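Local structure of Rv3651-like N-terminal domain-containing protein (Mycobacterium tuberculosis, 4Q6U) at residues R243-L248 with K255-P260; V314-I319 with G328-R333; G141-E146 with R268-G273; V160-V165 with E320-T325. The protein is of unknown function but, with one GAF-like and two PAS-like domains in a row, probably acts as a sensor of signals not yet identified. All blocks are in the same frame, centred on the assembly; numbering follows the deposited sequence.

Contact 1: residues R243-L248 with K255-P260; sequences RALVDL and KWLDQP
Strands 242-246 and 253-256 run antiparallel as a hairpin, with A244 and W256 forming a non-hydrogen-bonded pair and L245 and K255 the hydrogen-bonded pair beside it. The amide of L245 gives a short bond to K255 O (2.8 Å), while the return bond from K255 N to L245 O is weak. One step on, L257 N bonds to R243 O (2.9 Å), and the pairing gives way to side chains. R243 grips the carboxylate of D258 side-on: NE goes to OD2 (3.0 Å) and NH2 to OD1 (2.9 Å), both nearly straight, with guanidinium and carboxylate only 20° apart. The arginine chain bends at chi3 (-62°), which turns its guanidinium edge back onto the acid. D258 OD2 also takes R243 N, met on its anti side, so two donors hold this one oxygen; OD1 has a further salt-bridge partner in R151. These are the first two strands of the C-terminal PAS-like domain, and strand 253-256 is an outermost strand of its five-stranded antiparallel sheet. On one face of that sheet A244 CB lies obliquely against W256 CE3 (3.8 Å), and P260 CA sits over the centre of one face of the indole. On the other face L245 CG approaches L257 CD1 (4.3 Å), and L257 goes on to pack against I232 of the second subunit.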
# COMPACT_ATOMS: atom_id res chain seq x y z
N ARG B 243 18.51 -4.94 -6.66
CA ARG B 243 17.61 -3.93 -7.23
C ARG B 243 17.66 -2.60 -6.49
O ARG B 243 17.83 -2.56 -5.28
CB ARG B 243 16.18 -4.47 -7.24
CG ARG B 243 16.01 -5.66 -8.20
CD ARG B 243 14.60 -6.29 -7.98
NE ARG B 243 14.45 -6.80 -6.62
CZ ARG B 243 13.31 -7.27 -6.13
NH1 ARG B 243 12.22 -7.31 -6.90
NH2 ARG B 243 13.26 -7.71 -4.89
N ALA B 244 17.49 -1.52 -7.25
CA ALA B 244 17.57 -0.17 -6.70
C ALA B 244 16.70 0.77 -7.50
O ALA B 244 16.40 0.50 -8.66
CB ALA B 244 19.01 0.32 -6.70
N LEU B 245 16.30 1.88 -6.88
CA LEU B 245 15.68 2.95 -7.63
C LEU B 245 16.73 4.01 -7.89
O LEU B 245 17.54 4.31 -7.02
CB LEU B 245 14.49 3.54 -6.87
CG LEU B 245 13.36 2.54 -6.63
CD1 LEU B 245 12.34 3.13 -5.69
CD2 LEU B 245 12.72 2.18 -7.97
N VAL B 246 16.72 4.57 -9.10
CA VAL B 246 17.69 5.58 -9.47
C VAL B 246 17.04 6.76 -10.18
O VAL B 246 15.95 6.63 -10.76
CB VAL B 246 18.80 5.01 -10.38
CG1 VAL B 246 19.35 3.71 -9.80
CG2 VAL B 246 18.28 4.79 -11.80
N ASP B 247 17.69 7.93 -10.13
CA ASP B 247 17.28 9.05 -10.96
C ASP B 247 17.78 8.78 -12.37
O ASP B 247 18.98 8.65 -12.61
CB ASP B 247 17.81 10.38 -10.43
CG ASP B 247 17.24 11.60 -11.17
OD1 ASP B 247 17.06 11.53 -12.39
OD2 ASP B 247 16.99 12.64 -10.52
N LEU B 248 16.84 8.68 -13.31
CA LEU B 248 17.15 8.35 -14.69
C LEU B 248 18.09 9.35 -15.36
O LEU B 248 19.02 8.96 -16.07
CB LEU B 248 15.84 8.23 -15.48
CG LEU B 248 15.05 6.97 -15.12
CD1 LEU B 248 13.68 6.95 -15.79
CD2 LEU B 248 15.86 5.73 -15.51
N LYS B 255 17.33 4.47 -3.69
CA LYS B 255 16.91 3.48 -2.70
C LYS B 255 17.31 2.07 -3.09
O LYS B 255 17.18 1.69 -4.25
CB LYS B 255 15.39 3.53 -2.51
CG LYS B 255 14.92 2.58 -1.41
CD LYS B 255 13.43 2.58 -1.27
CE LYS B 255 13.00 1.60 -0.20
NZ LYS B 255 13.11 2.14 1.19
N TRP B 256 17.77 1.29 -2.12
CA TRP B 256 18.00 -0.14 -2.32
C TRP B 256 16.72 -0.90 -2.02
O TRP B 256 16.08 -0.66 -1.00
CB TRP B 256 19.12 -0.66 -1.43
CG TRP B 256 20.48 -0.17 -1.84
CD1 TRP B 256 21.23 0.77 -1.20
CD2 TRP B 256 21.23 -0.59 -2.98
NE1 TRP B 256 22.42 0.96 -1.88
CE2 TRP B 256 22.43 0.14 -2.98
CE3 TRP B 256 20.99 -1.51 -4.01
CZ2 TRP B 256 23.40 -0.02 -3.96
CZ3 TRP B 256 21.96 -1.68 -4.99
CH2 TRP B 256 23.15 -0.93 -4.96
N LEU B 257 16.34 -1.82 -2.92
CA LEU B 257 15.12 -2.62 -2.75
C LEU B 257 15.47 -3.99 -2.20
O LEU B 257 14.66 -4.66 -1.58
CB LEU B 257 14.37 -2.73 -4.07
CG LEU B 257 13.82 -1.42 -4.61
CD1 LEU B 257 13.12 -1.65 -5.93
CD2 LEU B 257 12.87 -0.76 -3.61
N ASP B 258 16.70 -4.41 -2.46
CA ASP B 258 17.30 -5.55 -1.80
C ASP B 258 18.45 -5.01 -0.96
O ASP B 258 18.50 -3.81 -0.70
CB ASP B 258 17.80 -6.57 -2.83
CG ASP B 258 16.71 -6.98 -3.78
OD1 ASP B 258 15.62 -7.34 -3.30
OD2 ASP B 258 16.93 -6.92 -5.01
N GLN B 259 19.36 -5.87 -0.53
CA GLN B 259 20.54 -5.37 0.18
C GLN B 259 21.50 -4.73 -0.81
O GLN B 259 21.53 -5.09 -1.99
CB GLN B 259 21.23 -6.50 0.95
CG GLN B 259 20.43 -7.00 2.15
CD GLN B 259 19.79 -5.88 2.96
OE1 GLN B 259 20.48 -5.00 3.47
NE2 GLN B 259 18.46 -5.90 3.06
N PRO B 260 22.31 -3.76 -0.34
CA PRO B 260 23.24 -3.10 -1.26
C PRO B 260 24.22 -4.07 -1.89
O PRO B 260 24.56 -5.09 -1.28
CB PRO B 260 23.98 -2.11 -0.36
CG PRO B 260 23.07 -1.88 0.79
CD PRO B 260 22.33 -3.17 1.01

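Contact 2: residues V314-I319 with G328-R333; sequences VTVNRI and GLVALR
V314 meets V330 and L332 where strands 309-320 and 325-333 run antiparallel, their short axes 4.5 Å apart at closest approach. Four backbone bonds, two in each of the hydrogen-bonded pairs T315 with A331 and N317 with L329, join them, and CA-H...O contacts fill the steps between. The tight part is the patch round V314, V330 and L332. V314 uses both its methyls: CG1 crosses to V330 CG1 at 3.5 Å, closer than usual for two carbons, and CG2 lies alongside L332 CD2 (3.5 Å). With chi1 at 172°, V314 sets CG1 beside its own carbonyl carbon and leaves CG2 beside its backbone N, one branch for each partner. Packing slackens toward the partly exposed V316, whose CG1 lies beside V330 CG2 at 4.0 Å, and W251 covers V314 and V330. The other face is more open at T315 and A331, both partly exposed, whose CB atoms stand 4.2 Å apart. There a water bridges T315 OG1 and A331 O, to which it donates (2.8 Å), and the same hydroxyl is hydrogen-bonded to S297 of the adjoining strand. Farther along this face, I319 CG1 crosses the CB of L329 (3.6 Å), and both residues pack on the second subunit, at G235 and L236 of that chain. This hairpin, which includes the middle strand of the PAS-like sheet, thus pairs a close-packed aliphatic patch with a face hydrated at one end and covered by the partner subunit at the other.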
# COMPACT_ATOMS: atom_id res chain seq x y z
N VAL B 314 23.32 -4.27 -16.05
CA VAL B 314 22.24 -3.42 -15.59
C VAL B 314 20.97 -3.65 -16.40
O VAL B 314 21.01 -3.64 -17.63
CB VAL B 314 22.65 -1.95 -15.68
CG1 VAL B 314 21.49 -1.05 -15.38
CG2 VAL B 314 23.82 -1.66 -14.74
N THR B 315 19.85 -3.86 -15.71
CA THR B 315 18.54 -3.99 -16.36
C THR B 315 17.59 -2.94 -15.79
O THR B 315 17.41 -2.84 -14.58
CB THR B 315 17.97 -5.40 -16.19
OG1 THR B 315 18.84 -6.35 -16.83
CG2 THR B 315 16.57 -5.51 -16.80
N VAL B 316 16.99 -2.14 -16.67
CA VAL B 316 16.32 -0.91 -16.26
C VAL B 316 14.87 -0.85 -16.71
O VAL B 316 14.56 -1.08 -17.88
CB VAL B 316 17.04 0.33 -16.83
CG1 VAL B 316 16.62 1.57 -16.07
CG2 VAL B 316 18.53 0.15 -16.74
N ASN B 317 13.98 -0.54 -15.76
CA ASN B 317 12.57 -0.28 -16.07
C ASN B 317 12.20 1.11 -15.59
O ASN B 317 12.75 1.60 -14.62
CB ASN B 317 11.66 -1.33 -15.42
CG ASN B 317 11.76 -2.70 -16.08
OD1 ASN B 317 10.95 -3.04 -16.94
ND2 ASN B 317 12.76 -3.48 -15.68
N ARG B 318 11.26 1.75 -16.28
CA ARG B 318 10.78 3.06 -15.84
C ARG B 318 9.61 2.90 -14.87
O ARG B 318 8.64 2.22 -15.19
CB ARG B 318 10.36 3.91 -17.03
CG ARG B 318 9.97 5.32 -16.66
CD ARG B 318 9.68 6.16 -17.90
NE ARG B 318 8.39 5.84 -18.49
CZ ARG B 318 7.95 6.34 -19.64
NH1 ARG B 318 8.70 7.19 -20.32
NH2 ARG B 318 6.75 6.00 -20.10
N ILE B 319 9.72 3.50 -13.69
CA ILE B 319 8.65 3.49 -12.71
C ILE B 319 8.00 4.87 -12.62
O ILE B 319 8.68 5.87 -12.47
CB ILE B 319 9.14 3.09 -11.31
CG1 ILE B 319 10.01 1.83 -11.36
CG2 ILE B 319 7.98 2.92 -10.35
CD1 ILE B 319 9.37 0.66 -12.09
N GLY B 328 13.99 5.26 -12.18
CA GLY B 328 14.48 4.02 -12.77
C GLY B 328 14.50 2.87 -11.77
O GLY B 328 15.02 3.01 -10.67
N LEU B 329 13.91 1.75 -12.15
CA LEU B 329 14.11 0.53 -11.40
C LEU B 329 15.27 -0.20 -12.06
O LEU B 329 15.16 -0.64 -13.20
CB LEU B 329 12.87 -0.35 -11.37
CG LEU B 329 13.14 -1.76 -10.85
CD1 LEU B 329 13.53 -1.70 -9.38
CD2 LEU B 329 11.96 -2.69 -11.08
N VAL B 330 16.37 -0.33 -11.34
CA VAL B 330 17.55 -0.94 -11.90
C VAL B 330 17.86 -2.26 -11.21
O VAL B 330 17.84 -2.33 -9.98
CB VAL B 330 18.77 0.00 -11.78
CG1 VAL B 330 20.01 -0.70 -12.23
CG2 VAL B 330 18.55 1.26 -12.61
N ALA B 331 18.14 -3.30 -11.99
CA ALA B 331 18.58 -4.58 -11.45
C ALA B 331 20.06 -4.78 -11.75
O ALA B 331 20.46 -4.84 -12.91
CB ALA B 331 17.76 -5.73 -12.03
N LEU B 332 20.87 -4.89 -10.71
CA LEU B 332 22.32 -4.97 -10.86
C LEU B 332 22.89 -6.33 -10.56
O LEU B 332 22.61 -6.91 -9.52
CB LEU B 332 22.99 -3.97 -9.93
CG LEU B 332 22.50 -2.54 -10.04
CD1 LEU B 332 22.99 -1.78 -8.84
CD2 LEU B 332 23.09 -1.97 -11.29
N ARG B 333 23.73 -6.82 -11.46
CA ARG B 333 24.44 -8.06 -11.22
C ARG B 333 25.75 -8.12 -12.00
O ARG B 333 25.98 -7.32 -12.91
CB ARG B 333 23.55 -9.26 -11.59
CG ARG B 333 23.24 -9.40 -13.08
CD ARG B 333 22.58 -10.76 -13.41
NE ARG B 333 22.06 -10.83 -14.78
CZ ARG B 333 22.82 -10.89 -15.87
NH1 ARG B 333 24.15 -10.88 -15.77
NH2 ARG B 333 22.26 -10.96 -17.08
O HOH W 1 20.73 -6.95 -14.69

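Contact 3: residues G141-E146 with R268-G273; sequences GRAFAE and RSAADG
A270 points its methyl at the side of A143's, whose own bond runs across the gap; the two CB atoms are 3.6 Å apart and make a small contact between two irregular loops. The methyl of A270 also comes within 4.0 Å of G141 O. Beside it, A271 turns its CB onto the CA of G141 (3.6 Å), where the lack of a side chain at G141 lets the backbone itself be the surface that is touched. A water in the same gap lies 2.7 Å from G141 O and accepts from A271 N (2.9 Å). Loop 141-146 comes from the middle PAS-like domain, between helices 124-129 and 157-165, and loop 268-273 from the C-terminal one, so the contact is plain packing between the two domains. The shape of the first loop is set from within: A143 N donates to E146 OE1 (2.8 Å), met on the anti side and 21° out of the carboxylate plane, and E146 N returns to A143 O. The other carboxylate oxygen of E146, OE2, forms a salt bridge with R267, a further tie between the domains. R142, in the same loop as E146, turns its side chain away from 268-273, to salt bridges with D147 and D122, and E146 CB lies over one face of its guanidinium, offset toward the rim.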
# COMPACT_ATOMS: atom_id res chain seq x y z
N GLY B 141 28.44 13.57 2.24
CA GLY B 141 28.64 12.82 1.01
C GLY B 141 27.83 11.53 0.93
O GLY B 141 28.24 10.57 0.28
N ARG B 142 26.67 11.52 1.59
CA ARG B 142 25.85 10.32 1.68
C ARG B 142 24.95 10.17 0.45
O ARG B 142 24.41 11.16 -0.04
CB ARG B 142 24.97 10.35 2.95
CG ARG B 142 25.75 10.41 4.26
CD ARG B 142 24.83 10.70 5.46
NE ARG B 142 23.84 9.65 5.67
CZ ARG B 142 24.10 8.46 6.22
NH1 ARG B 142 25.33 8.18 6.63
NH2 ARG B 142 23.13 7.56 6.38
N ALA B 143 24.81 8.94 -0.04
CA ALA B 143 23.80 8.66 -1.05
C ALA B 143 22.44 8.71 -0.37
O ALA B 143 22.32 8.39 0.82
CB ALA B 143 24.04 7.30 -1.70
N PHE B 144 21.43 9.13 -1.12
CA PHE B 144 20.06 9.11 -0.61
C PHE B 144 19.72 7.70 -0.11
O PHE B 144 19.01 7.54 0.88
CB PHE B 144 19.05 9.54 -1.68
CG PHE B 144 19.22 10.97 -2.15
CD1 PHE B 144 19.92 11.90 -1.40
CD2 PHE B 144 18.68 11.37 -3.36
CE1 PHE B 144 20.07 13.21 -1.83
CE2 PHE B 144 18.82 12.68 -3.81
CZ PHE B 144 19.52 13.61 -3.04
N ALA B 145 20.25 6.68 -0.77
CA ALA B 145 19.93 5.30 -0.39
C ALA B 145 20.55 4.91 0.96
O ALA B 145 20.25 3.83 1.49
CB ALA B 145 20.38 4.31 -1.51
N GLU B 146 21.40 5.77 1.53
CA GLU B 146 21.94 5.53 2.87
C GLU B 146 21.03 6.10 3.96
O GLU B 146 21.16 5.75 5.14
CB GLU B 146 23.36 6.13 3.00
CG GLU B 146 24.39 5.50 2.03
CD GLU B 146 25.80 6.06 2.18
OE1 GLU B 146 26.17 6.94 1.36
OE2 GLU B 146 26.55 5.62 3.08
N ARG B 268 31.15 5.78 -2.20
CA ARG B 268 32.17 6.80 -2.50
C ARG B 268 31.73 7.67 -3.67
O ARG B 268 31.92 8.89 -3.66
CB ARG B 268 33.51 6.15 -2.81
CG ARG B 268 34.67 7.15 -2.98
CD ARG B 268 35.87 6.48 -3.61
NE ARG B 268 35.69 6.32 -5.06
CZ ARG B 268 35.81 5.17 -5.71
NH1 ARG B 268 36.11 4.06 -5.05
NH2 ARG B 268 35.63 5.13 -7.03
N SER B 269 31.14 7.04 -4.69
CA SER B 269 30.82 7.78 -5.91
C SER B 269 29.50 8.55 -5.80
O SER B 269 29.12 9.25 -6.74
CB SER B 269 30.80 6.83 -7.12
OG SER B 269 29.75 5.88 -7.01
N ALA B 270 28.83 8.46 -4.66
CA ALA B 270 27.62 9.25 -4.46
C ALA B 270 27.94 10.74 -4.55
O ALA B 270 27.21 11.51 -5.19
CB ALA B 270 26.97 8.93 -3.12
N ALA B 271 29.05 11.15 -3.94
CA ALA B 271 29.40 12.56 -3.90
C ALA B 271 30.71 12.90 -4.62
O ALA B 271 30.99 14.07 -4.88
CB ALA B 271 29.48 13.04 -2.44
N ASP B 272 31.51 11.89 -4.96
CA ASP B 272 32.85 12.17 -5.49
C ASP B 272 33.15 11.34 -6.71
O ASP B 272 32.96 10.13 -6.70
CB ASP B 272 33.91 11.92 -4.42
CG ASP B 272 35.25 12.56 -4.75
OD1 ASP B 272 35.31 13.48 -5.59
OD2 ASP B 272 36.25 12.16 -4.12
N GLY B 273 33.65 12.00 -7.75
CA GLY B 273 34.11 11.34 -8.94
C GLY B 273 33.03 11.01 -9.95
O GLY B 273 31.87 11.36 -9.76
O HOH W 2 30.15 10.03 -1.50

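Contact 4: residues V160-V165 with E320-T325; sequences VLAMAV and ELEPDT
T325 O takes two backbone donors, L321 N at 2.8 Å and, more weakly, E322 N, while T325 N returns to E322 O (2.7 Å); all three residues touch helix 157-165. E322 OE2, hydrogen-bonded to Q159 near the start of that helix, lies 3.3 Å from the CB of A162. The glutamate chain runs extended beyond CG (chi2 173°), which carries the carboxylate alongside the helix as far as this methyl. L321, next to it, lays CD1 against L161 CB (3.7 Å) and near the backbone N of A162. The segment 320-325 is the tight connection between strands 309-320 and 325-333 of the C-terminal PAS-like domain, with a type II turn from E322 to T325 and a classic beta bulge in which L321 and E322 both face T325. The helix belongs to the middle domain, so the hairpin end of one PAS-like unit rests on a helix of the other. V165, one turn further on, completes the patch: its CG2 sits 3.8 Å from T325 CG2 and 4.1 Å from L321 CD1, crossing both side chains. L228 of the second subunit packs on both L161 and L321.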
# COMPACT_ATOMS: atom_id res chain seq x y z
N VAL B 160 8.67 10.99 -1.26
CA VAL B 160 10.08 11.31 -1.00
C VAL B 160 10.88 11.12 -2.28
O VAL B 160 11.66 11.98 -2.68
CB VAL B 160 10.68 10.44 0.11
CG1 VAL B 160 12.20 10.66 0.21
CG2 VAL B 160 10.01 10.73 1.45
N LEU B 161 10.68 9.98 -2.93
CA LEU B 161 11.38 9.69 -4.16
C LEU B 161 10.99 10.68 -5.25
O LEU B 161 11.82 11.13 -6.02
CB LEU B 161 11.10 8.25 -4.60
CG LEU B 161 11.51 7.16 -3.61
CD1 LEU B 161 10.86 5.79 -3.96
CD2 LEU B 161 13.03 7.02 -3.55
N ALA B 162 9.70 11.02 -5.29
CA ALA B 162 9.20 11.99 -6.26
C ALA B 162 9.88 13.33 -6.03
O ALA B 162 10.34 13.97 -6.98
CB ALA B 162 7.68 12.14 -6.15
N MSE B 163 9.92 13.75 -4.77
CA MSE B 163 10.61 14.98 -4.35
C MSE B 163 12.03 15.01 -4.94
O MSE B 163 12.49 16.04 -5.41
CB MSE B 163 10.63 15.07 -2.81
CG MSE B 163 11.29 16.32 -2.21
SE MSE B 163 11.17 16.49 -0.23
CE MSE B 163 9.25 16.84 -0.04
N ALA B 164 12.69 13.85 -4.96
CA ALA B 164 14.10 13.79 -5.34
C ALA B 164 14.39 13.79 -6.85
O ALA B 164 15.43 14.31 -7.26
CB ALA B 164 14.73 12.56 -4.70
N VAL B 165 13.53 13.21 -7.68
CA VAL B 165 13.87 13.03 -9.10
C VAL B 165 13.42 14.17 -10.00
O VAL B 165 14.04 14.48 -11.02
CB VAL B 165 13.28 11.73 -9.69
CG1 VAL B 165 14.03 10.53 -9.18
CG2 VAL B 165 11.80 11.62 -9.37
N GLU B 320 6.67 4.92 -12.70
CA GLU B 320 5.97 6.19 -12.57
C GLU B 320 5.53 6.42 -11.13
O GLU B 320 4.64 5.73 -10.62
CB GLU B 320 4.76 6.23 -13.51
CG GLU B 320 4.08 7.59 -13.59
CD GLU B 320 2.88 7.59 -14.54
OE1 GLU B 320 2.78 6.67 -15.38
OE2 GLU B 320 2.05 8.51 -14.45
N LEU B 321 6.14 7.41 -10.50
CA LEU B 321 5.92 7.73 -9.09
C LEU B 321 4.71 8.62 -8.94
O LEU B 321 3.88 8.43 -8.05
CB LEU B 321 7.17 8.41 -8.50
CG LEU B 321 8.47 7.61 -8.55
CD1 LEU B 321 9.66 8.44 -8.04
CD2 LEU B 321 8.33 6.33 -7.75
N GLU B 322 4.65 9.63 -9.80
CA GLU B 322 3.53 10.54 -9.90
C GLU B 322 3.33 10.77 -11.38
O GLU B 322 4.23 10.48 -12.16
CB GLU B 322 3.82 11.86 -9.17
CG GLU B 322 4.01 11.72 -7.67
CD GLU B 322 4.46 13.02 -7.02
OE1 GLU B 322 4.74 13.99 -7.76
OE2 GLU B 322 4.55 13.06 -5.78
N PRO B 323 2.15 11.28 -11.78
CA PRO B 323 1.93 11.59 -13.19
C PRO B 323 3.06 12.44 -13.77
O PRO B 323 3.41 13.46 -13.19
CB PRO B 323 0.60 12.36 -13.19
CG PRO B 323 0.29 12.63 -11.74
CD PRO B 323 0.95 11.54 -10.97
N ASP B 324 3.64 11.97 -14.88
CA ASP B 324 4.77 12.62 -15.54
C ASP B 324 6.02 12.69 -14.66
O ASP B 324 6.93 13.47 -14.95
CB ASP B 324 4.38 14.02 -16.01
N THR B 325 6.07 11.89 -13.60
CA THR B 325 7.27 11.82 -12.75
C THR B 325 7.78 10.39 -12.64
O THR B 325 7.13 9.53 -12.04
CB THR B 325 7.01 12.37 -11.34
OG1 THR B 325 6.41 13.66 -11.43
CG2 THR B 325 8.32 12.47 -10.57

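Contacts 1 and 2 lie in the five-stranded antiparallel sheet of the C-terminal PAS-like domain, their centres about 8 Å apart; strands 242-246 and 325-333 are neighbours there, so the two hairpins form one continuous sheet. Contacts 3 and 4 instead join the middle domain to the C-terminal one, about 20 Å apart between centres. Along the chain contact 1 is nested inside the loops closed by contacts 3 and 4, which cross each other; contact 2 follows contacts 1 and 3 but crosses contact 4, whose segment 320-325 is the turn joining its strands. Helix 157-165 and loop 141-146 both reach the first hairpin. The two PAS-like domains are thus packed together at several points, and contacts 1, 2 and 4 also touch the second subunit.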